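Local atomic coordinates of bifunctional purine biosynthetic protein ADE5,7 (PDB entry 7LVO), a protein that catalyses the second and fifth steps of de novo purine biosynthesis, the chain here being the N-terminal half that joins phosphoribosylamine to glycine using ATP. Residues A[258-263]-A[338-343]; A[444-449]-A[461-466]. One frame throughout, in Å; residues are numbered along the deposited sequence.

Interaction 1: residues A[258-263]-A[338-343]; sequences AQDHKR and DPETQA
D260, P339 and E340 make a buried side-chain contact deep in the molecule, close to its centre, with no hydrogen bond across it. It brings an edge strand of a five-stranded antiparallel sheet against the segment 338-343, which leads into helix 340-344. Both segments belong to the ATP-grasp region, and they meet where it joins the sheet containing strand 377-384. D260 reaches over with its CG anti to the backbone N (chi1 179°). That sets OD1 against the proline ring, 3.4 Å from CD of P339. P339 follows a cis peptide bond. The E340 side chain bends at chi2 (95°), which carries its carboxylate toward the strand. OE2 of E340 comes within 3.3 Å of CB of D260. The two side chains cross at about a right angle, and their carboxylate planes are 51° apart. OD2 of D260 and OE2 of E340 stay 4.1 Å apart. OE2 of E340 is hydrogen-bonded to the hydroxyl of S242, a residue in a predicted ATP-binding site. The side chain of N333, a predicted magnesium ligand, is about 7 Å from that of E340. CG of E340 meets CB of A258 at 4.2 Å. Within 338-343, NE2 of Q342 gives a nearly straight hydrogen bond to OD1 of D338 (3.1 Å), from above the carboxylate plane. P339 also rests on V382 of strand 377-384, and T341 packs on helix 47-56.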
ATOM      1  N   ALA A 258     -11.888   0.902   0.422  1.00 20.25           N
ATOM      2  CA  ALA A 258     -11.625  -0.512   0.627  1.00 24.99           C
ATOM      3  C   ALA A 258     -11.452  -0.799   2.110  1.00 23.92           C
ATOM      4  O   ALA A 258     -11.225   0.101   2.917  1.00 29.30           O
ATOM      5  CB  ALA A 258     -10.374  -0.960  -0.144  1.00 27.36           C
ATOM      6  N   GLN A 259     -11.581  -2.081   2.461  1.00 26.32           N
ATOM      7  CA  GLN A 259     -11.297  -2.565   3.803  1.00 20.11           C
ATOM      8  C   GLN A 259     -10.351  -3.756   3.700  1.00 21.90           C
ATOM      9  O   GLN A 259     -10.520  -4.616   2.831  1.00 26.91           O
ATOM     10  CB  GLN A 259     -12.569  -2.975   4.545  1.00 24.90           C
ATOM     11  CG  GLN A 259     -13.363  -1.802   5.094  1.00 33.79           C
ATOM     12  CD  GLN A 259     -14.482  -2.244   6.022  1.00 37.82           C
ATOM     13  OE1 GLN A 259     -15.571  -2.606   5.575  1.00 39.89           O
ATOM     14  NE2 GLN A 259     -14.213  -2.225   7.324  1.00 32.14           N
ATOM     15  N   ASP A 260      -9.368  -3.802   4.593  1.00 24.98           N
ATOM     16  CA  ASP A 260      -8.356  -4.846   4.616  1.00 31.26           C
ATOM     17  C   ASP A 260      -8.459  -5.646   5.906  1.00 33.82           C
ATOM     18  O   ASP A 260      -8.963  -5.164   6.924  1.00 40.72           O
ATOM     19  CB  ASP A 260      -6.952  -4.236   4.475  1.00 29.76           C
ATOM     20  CG  ASP A 260      -5.852  -5.277   4.516  1.00 41.92           C
ATOM     21  OD1 ASP A 260      -5.985  -6.319   3.836  1.00 43.29           O
ATOM     22  OD2 ASP A 260      -4.850  -5.053   5.225  1.00 44.87           O
ATOM     23  N   HIS A 261      -7.986  -6.891   5.845  1.00 32.13           N
ATOM     24  CA  HIS A 261      -7.958  -7.794   6.995  1.00 34.88           C
ATOM     25  C   HIS A 261      -6.505  -7.935   7.448  1.00 31.40           C
ATOM     26  O   HIS A 261      -5.744  -8.723   6.881  1.00 29.20           O
ATOM     27  CB  HIS A 261      -8.558  -9.151   6.641  1.00 26.44           C
ATOM     28  CG  HIS A 261     -10.025  -9.112   6.372  1.00 30.00           C
ATOM     29  ND1 HIS A 261     -10.966  -9.398   7.337  1.00 37.50           N
ATOM     30  CD2 HIS A 261     -10.718  -8.821   5.247  1.00 32.78           C
ATOM     31  CE1 HIS A 261     -12.174  -9.287   6.817  1.00 39.64           C
ATOM     32  NE2 HIS A 261     -12.052  -8.936   5.552  1.00 32.73           N
ATOM     33  N   LYS A 262      -6.133  -7.176   8.479  1.00 30.17           N
ATOM     34  CA  LYS A 262      -4.743  -7.157   8.918  1.00 34.06           C
ATOM     35  C   LYS A 262      -4.373  -8.435   9.662  1.00 36.30           C
ATOM     36  O   LYS A 262      -3.242  -8.918   9.550  1.00 40.52           O
ATOM     37  CB  LYS A 262      -4.492  -5.937   9.807  1.00 44.86           C
ATOM     38  CG  LYS A 262      -4.601  -4.601   9.094  1.00 50.17           C
ATOM     39  CD  LYS A 262      -4.394  -3.439  10.065  1.00 61.71           C
ATOM     40  CE  LYS A 262      -4.389  -2.099   9.340  1.00 72.94           C
ATOM     41  NZ  LYS A 262      -4.181  -0.953  10.275  1.00 58.14           N
ATOM     42  N   ARG A 263      -5.308  -8.997  10.422  1.00 33.91           N
ATOM     43  CA  ARG A 263      -4.992 -10.115  11.304  1.00 44.73           C
ATOM     44  C   ARG A 263      -5.031 -11.445  10.555  1.00 41.43           C
ATOM     45  O   ARG A 263      -5.754 -11.612   9.569  1.00 33.15           O
ATOM     46  CB  ARG A 263      -5.962 -10.146  12.485  1.00 40.48           C
ATOM     47  CG  ARG A 263      -5.763  -8.999  13.468  1.00 50.47           C
ATOM     48  CD  ARG A 263      -6.936  -8.867  14.427  1.00 56.24           C
ATOM     49  NE  ARG A 263      -6.707  -7.834  15.431  1.00 61.78           N
ATOM     50  CZ  ARG A 263      -6.138  -8.048  16.612  1.00 66.33           C
ATOM     51  NH1 ARG A 263      -5.724  -9.253  16.972  1.00 71.45           N
ATOM     52  NH2 ARG A 263      -5.982  -7.030  17.452  1.00 62.19           N
ATOM     53  N   ASP A 338      -1.257  -3.061  -0.486  1.00 21.38           N
ATOM     54  CA  ASP A 338      -1.266  -4.494  -0.750  1.00 25.35           C
ATOM     55  C   ASP A 338      -1.970  -5.167   0.421  1.00 29.12           C
ATOM     56  O   ASP A 338      -1.540  -4.991   1.579  1.00 35.90           O
ATOM     57  CB  ASP A 338       0.158  -5.021  -0.922  1.00 26.33           C
ATOM     58  CG  ASP A 338       0.198  -6.428  -1.484  1.00 23.66           C
ATOM     59  OD1 ASP A 338      -0.519  -7.294  -0.973  1.00 30.41           O
ATOM     60  OD2 ASP A 338       0.940  -6.652  -2.466  1.00 24.75           O
ATOM     61  N   PRO A 339      -3.033  -5.955   0.188  1.00 28.14           N
ATOM     62  CA  PRO A 339      -3.601  -6.364  -1.101  1.00 27.26           C
ATOM     63  C   PRO A 339      -4.772  -5.523  -1.614  1.00 24.70           C
ATOM     64  O   PRO A 339      -5.558  -6.026  -2.407  1.00 20.99           O
ATOM     65  CB  PRO A 339      -4.077  -7.793  -0.810  1.00 24.75           C
ATOM     66  CG  PRO A 339      -4.573  -7.685   0.619  1.00 31.66           C
ATOM     67  CD  PRO A 339      -3.664  -6.677   1.311  1.00 34.39           C
ATOM     68  N   GLU A 340      -4.870  -4.261  -1.193  1.00 22.33           N
ATOM     69  CA  GLU A 340      -5.966  -3.419  -1.674  1.00 24.44           C
ATOM     70  C   GLU A 340      -5.891  -3.232  -3.186  1.00 26.66           C
ATOM     71  O   GLU A 340      -6.921  -3.176  -3.868  1.00 22.76           O
ATOM     72  CB  GLU A 340      -5.936  -2.055  -0.975  1.00 25.58           C
ATOM     73  CG  GLU A 340      -6.386  -2.067   0.467  1.00 31.24           C
ATOM     74  CD  GLU A 340      -5.238  -2.195   1.439  1.00 23.46           C
ATOM     75  OE1 GLU A 340      -4.112  -2.498   0.992  1.00 30.57           O
ATOM     76  OE2 GLU A 340      -5.460  -1.989   2.644  1.00 29.44           O
ATOM     77  N   THR A 341      -4.676  -3.119  -3.729  1.00 27.95           N
ATOM     78  CA  THR A 341      -4.523  -2.878  -5.159  1.00 27.54           C
ATOM     79  C   THR A 341      -5.046  -4.045  -5.978  1.00 25.81           C
ATOM     80  O   THR A 341      -5.710  -3.845  -7.005  1.00 20.60           O
ATOM     81  CB  THR A 341      -3.055  -2.610  -5.490  1.00 25.72           C
ATOM     82  OG1 THR A 341      -2.614  -1.444  -4.788  1.00 21.63           O
ATOM     83  CG2 THR A 341      -2.856  -2.403  -6.987  1.00 23.96           C
ATOM     84  N   GLN A 342      -4.765  -5.278  -5.538  1.00 18.95           N
ATOM     85  CA  GLN A 342      -5.204  -6.443  -6.305  1.00 20.11           C
ATOM     86  C   GLN A 342      -6.712  -6.451  -6.512  1.00 26.61           C
ATOM     87  O   GLN A 342      -7.196  -6.911  -7.553  1.00 20.53           O
ATOM     88  CB  GLN A 342      -4.774  -7.731  -5.604  1.00 15.41           C
ATOM     89  CG  GLN A 342      -3.256  -7.956  -5.580  1.00 22.46           C
ATOM     90  CD  GLN A 342      -2.584  -7.363  -4.353  1.00 26.35           C
ATOM     91  OE1 GLN A 342      -2.704  -6.165  -4.070  1.00 24.75           O
ATOM     92  NE2 GLN A 342      -1.871  -8.205  -3.613  1.00 21.54           N
ATOM     93  N   ALA A 343      -7.471  -5.945  -5.541  1.00 21.22           N
ATOM     94  CA  ALA A 343      -8.921  -5.885  -5.704  1.00 26.29           C
ATOM     95  C   ALA A 343      -9.351  -4.648  -6.486  1.00 15.20           C
ATOM     96  O   ALA A 343     -10.224  -4.741  -7.352  1.00 20.50           O
ATOM     97  CB  ALA A 343      -9.605  -5.911  -4.338  1.00 20.92           C
TER

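Interaction 2: residues A[444-449]-A[461-466]; sequences LAYSGI and RDIAYR
Y446 points from helix 438-449 at the loop 461-466 and carries most of this contact. Its CB bond heads toward the loop, with CG anti to the carbonyl carbon (chi1 -77°), and the ring extends across to the backbone there. Halfway out, CE1 of Y446 lies 3.7 Å from CA of R461. CE2 and CZ lie near the carbonyl O of R461, with CZ of Y446 3.4 Å from it. At the tip, OH of Y446 accepts a hydrogen bond from N of I463, 3.0 Å long with an N-H...O angle of 154°. This N lies at the ring edge, near its plane. OH of Y446 is also 3.2 Å from O of R461, but the angle is poor and this is not a hydrogen bond. The same hydroxyl also hydrogen-bonds to the carbonyl O of R460, just before the loop segment. CB and CG1 of I463 press on the hydroxyl as well, with CG1 of I463 3.3 Å from OH of Y446. I463 N sits inside the type II turn from D462 to Y465. Y446 and I463 both also touch V381 of strand 377-384. One phenol hydroxyl thus serves two backbone groups, an N-H and a carbonyl, and links helix 438-449 to the backbone near the end of the modelled chain.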
ATOM      1  N   LEU A 444     -16.718 -16.318  -5.803  1.00 36.41           N
ATOM      2  CA  LEU A 444     -15.885 -16.558  -6.979  1.00 31.57           C
ATOM      3  C   LEU A 444     -14.409 -16.610  -6.607  1.00 24.51           C
ATOM      4  O   LEU A 444     -13.672 -17.488  -7.077  1.00 34.15           O
ATOM      5  CB  LEU A 444     -16.149 -15.477  -8.026  1.00 39.44           C
ATOM      6  CG  LEU A 444     -15.483 -15.641  -9.390  1.00 44.04           C
ATOM      7  CD1 LEU A 444     -15.809 -16.982 -10.016  1.00 37.36           C
ATOM      8  CD2 LEU A 444     -15.923 -14.505 -10.313  1.00 55.85           C
ATOM      9  N   ALA A 445     -13.959 -15.689  -5.754  1.00 35.80           N
ATOM     10  CA  ALA A 445     -12.564 -15.707  -5.319  1.00 25.15           C
ATOM     11  C   ALA A 445     -12.221 -17.030  -4.641  1.00 36.09           C
ATOM     12  O   ALA A 445     -11.189 -17.650  -4.934  1.00 30.57           O
ATOM     13  CB  ALA A 445     -12.295 -14.530  -4.378  1.00 30.63           C
ATOM     14  N   TYR A 446     -13.085 -17.488  -3.731  1.00 31.58           N
ATOM     15  CA  TYR A 446     -12.823 -18.755  -3.052  1.00 28.91           C
ATOM     16  C   TYR A 446     -12.975 -19.951  -3.982  1.00 31.07           C
ATOM     17  O   TYR A 446     -12.456 -21.026  -3.679  1.00 37.66           O
ATOM     18  CB  TYR A 446     -13.744 -18.895  -1.842  1.00 27.19           C
ATOM     19  CG  TYR A 446     -13.309 -18.061  -0.659  1.00 28.05           C
ATOM     20  CD1 TYR A 446     -12.203 -18.424   0.096  1.00 31.09           C
ATOM     21  CD2 TYR A 446     -13.992 -16.905  -0.302  1.00 27.98           C
ATOM     22  CE1 TYR A 446     -11.793 -17.666   1.172  1.00 22.23           C
ATOM     23  CE2 TYR A 446     -13.587 -16.143   0.772  1.00 30.59           C
ATOM     24  CZ  TYR A 446     -12.483 -16.531   1.505  1.00 20.29           C
ATOM     25  OH  TYR A 446     -12.070 -15.783   2.579  1.00 29.24           O
ATOM     26  N   SER A 447     -13.666 -19.788  -5.108  1.00 31.86           N
ATOM     27  CA  SER A 447     -13.724 -20.861  -6.096  1.00 34.61           C
ATOM     28  C   SER A 447     -12.364 -21.080  -6.750  1.00 30.20           C
ATOM     29  O   SER A 447     -11.991 -22.220  -7.058  1.00 38.51           O
ATOM     30  CB  SER A 447     -14.781 -20.536  -7.154  1.00 35.18           C
ATOM     31  OG  SER A 447     -16.055 -20.366  -6.559  1.00 55.34           O
ATOM     32  N   GLY A 448     -11.613 -20.001  -6.975  1.00 31.83           N
ATOM     33  CA  GLY A 448     -10.281 -20.130  -7.537  1.00 36.27           C
ATOM     34  C   GLY A 448      -9.263 -20.700  -6.575  1.00 33.19           C
ATOM     35  O   GLY A 448      -8.225 -21.201  -7.012  1.00 32.94           O
ATOM     36  N   ILE A 449      -9.543 -20.642  -5.274  1.00 30.95           N
ATOM     37  CA  ILE A 449      -8.620 -21.196  -4.291  1.00 36.81           C
ATOM     38  C   ILE A 449      -8.468 -22.698  -4.490  1.00 36.25           C
ATOM     39  O   ILE A 449      -7.383 -23.257  -4.295  1.00 32.20           O
ATOM     40  CB  ILE A 449      -9.102 -20.871  -2.864  1.00 37.33           C
ATOM     41  CG1 ILE A 449      -9.244 -19.362  -2.668  1.00 33.51           C
ATOM     42  CG2 ILE A 449      -8.154 -21.469  -1.834  1.00 31.83           C
ATOM     43  CD1 ILE A 449      -7.940 -18.634  -2.431  1.00 40.45           C
ATOM     44  N   ARG A 461     -10.889 -17.888   5.574  1.00 30.54           N
ATOM     45  CA  ARG A 461     -12.104 -18.193   4.832  1.00 31.06           C
ATOM     46  C   ARG A 461     -13.190 -17.140   5.008  1.00 27.33           C
ATOM     47  O   ARG A 461     -14.236 -17.236   4.354  1.00 34.28           O
ATOM     48  CB  ARG A 461     -12.646 -19.558   5.260  1.00 42.21           C
ATOM     49  CG  ARG A 461     -11.678 -20.711   5.034  1.00 36.43           C
ATOM     50  CD  ARG A 461     -12.231 -22.006   5.616  1.00 34.10           C
ATOM     51  NE  ARG A 461     -12.394 -21.922   7.062  1.00 44.87           N
ATOM     52  CZ  ARG A 461     -12.962 -22.860   7.809  1.00 59.07           C
ATOM     53  NH1 ARG A 461     -13.441 -23.973   7.274  1.00 53.05           N
ATOM     54  NH2 ARG A 461     -13.054 -22.675   9.123  1.00 54.77           N
ATOM     55  N   ASP A 462     -12.972 -16.140   5.862  1.00 30.68           N
ATOM     56  CA  ASP A 462     -14.004 -15.170   6.209  1.00 34.85           C
ATOM     57  C   ASP A 462     -13.696 -13.774   5.670  1.00 35.36           C
ATOM     58  O   ASP A 462     -14.143 -12.775   6.235  1.00 30.80           O
ATOM     59  CB  ASP A 462     -14.184 -15.113   7.726  1.00 36.07           C
ATOM     60  CG  ASP A 462     -12.931 -14.639   8.439  1.00 37.65           C
ATOM     61  OD1 ASP A 462     -11.825 -14.817   7.878  1.00 35.25           O
ATOM     62  OD2 ASP A 462     -13.049 -14.088   9.552  1.00 33.08           O
ATOM     63  N   ILE A 463     -12.932 -13.688   4.579  1.00 30.13           N
ATOM     64  CA  ILE A 463     -12.661 -12.388   3.978  1.00 29.53           C
ATOM     65  C   ILE A 463     -13.976 -11.745   3.562  1.00 22.57           C
ATOM     66  O   ILE A 463     -14.785 -12.353   2.850  1.00 25.80           O
ATOM     67  CB  ILE A 463     -11.706 -12.533   2.785  1.00 30.43           C
ATOM     68  CG1 ILE A 463     -10.367 -13.096   3.248  1.00 26.14           C
ATOM     69  CG2 ILE A 463     -11.523 -11.182   2.087  1.00 35.36           C
ATOM     70  CD1 ILE A 463      -9.601 -12.212   4.217  1.00 26.55           C
ATOM     71  N   ALA A 464     -14.193 -10.511   4.016  1.00 24.28           N
ATOM     72  CA  ALA A 464     -15.399  -9.738   3.741  1.00 28.14           C
ATOM     73  C   ALA A 464     -16.635 -10.304   4.438  1.00 46.59           C
ATOM     74  O   ALA A 464     -17.768  -9.964   4.070  1.00 42.43           O
ATOM     75  CB  ALA A 464     -15.663  -9.631   2.237  1.00 28.34           C
ATOM     76  N   TYR A 465     -16.442 -11.160   5.446  1.00 57.90           N
ATOM     77  CA  TYR A 465     -17.582 -11.760   6.130  1.00 65.57           C
ATOM     78  C   TYR A 465     -18.382 -10.712   6.894  1.00 64.85           C
ATOM     79  O   TYR A 465     -19.617 -10.746   6.894  1.00 57.59           O
ATOM     80  CB  TYR A 465     -17.104 -12.869   7.075  1.00 48.29           C
ATOM     81  CG  TYR A 465     -16.834 -12.398   8.491  1.00 48.29           C
ATOM     82  CD1 TYR A 465     -15.625 -11.796   8.828  1.00 48.29           C
ATOM     83  CD2 TYR A 465     -17.791 -12.554   9.489  1.00 48.29           C
ATOM     84  CE1 TYR A 465     -15.379 -11.370  10.126  1.00 48.29           C
ATOM     85  CE2 TYR A 465     -17.554 -12.128  10.783  1.00 48.29           C
ATOM     86  CZ  TYR A 465     -16.349 -11.538  11.096  1.00 48.29           C
ATOM     87  OH  TYR A 465     -16.114 -11.116  12.389  1.00 48.29           O
ATOM     88  N   ARG A 466     -17.698  -9.769   7.541  1.00 57.44           N
ATOM     89  CA  ARG A 466     -18.361  -8.768   8.365  1.00 59.86           C
ATOM     90  C   ARG A 466     -19.123  -7.737   7.544  1.00 67.98           C
ATOM     91  O   ARG A 466     -19.842  -6.918   8.126  1.00 68.85           O
ATOM     92  CB  ARG A 466     -17.329  -8.077   9.257  1.00 47.17           C
ATOM     93  CG  ARG A 466     -16.071  -7.666   8.521  1.00 47.17           C
ATOM     94  CD  ARG A 466     -14.956  -7.310   9.497  1.00 47.17           C
ATOM     95  NE  ARG A 466     -13.746  -6.895   8.793  1.00 47.17           N
ATOM     96  CZ  ARG A 466     -13.476  -5.643   8.459  1.00 47.17           C
ATOM     97  NH1 ARG A 466     -14.302  -4.655   8.770  1.00 47.17           N
ATOM     98  NH2 ARG A 466     -12.352  -5.374   7.799  1.00 47.17           N
TER

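Overall arrangement
Interaction 1 is buried, about 8 Å from the centre of the chain to its own centre. Interaction 2 is partly buried, its centre about 21 Å from that of the chain and away from the annotated sites. Their centres are about 13 Å apart. Strand 377-384 receives side chains from both: P339, Q342 and A343 from interaction 1, Y446, I449 and I463 from interaction 2. They also touch directly, since H261 of 258-263 packs on A464 and R466 of the loop 461-466. The chemistry differs. Interaction 1 is van der Waals packing around two carboxylates beside a predicted nucleotide site, in the ATP-grasp range. Interaction 2 is a phenol-to-backbone hydrogen bond, in the C domain range.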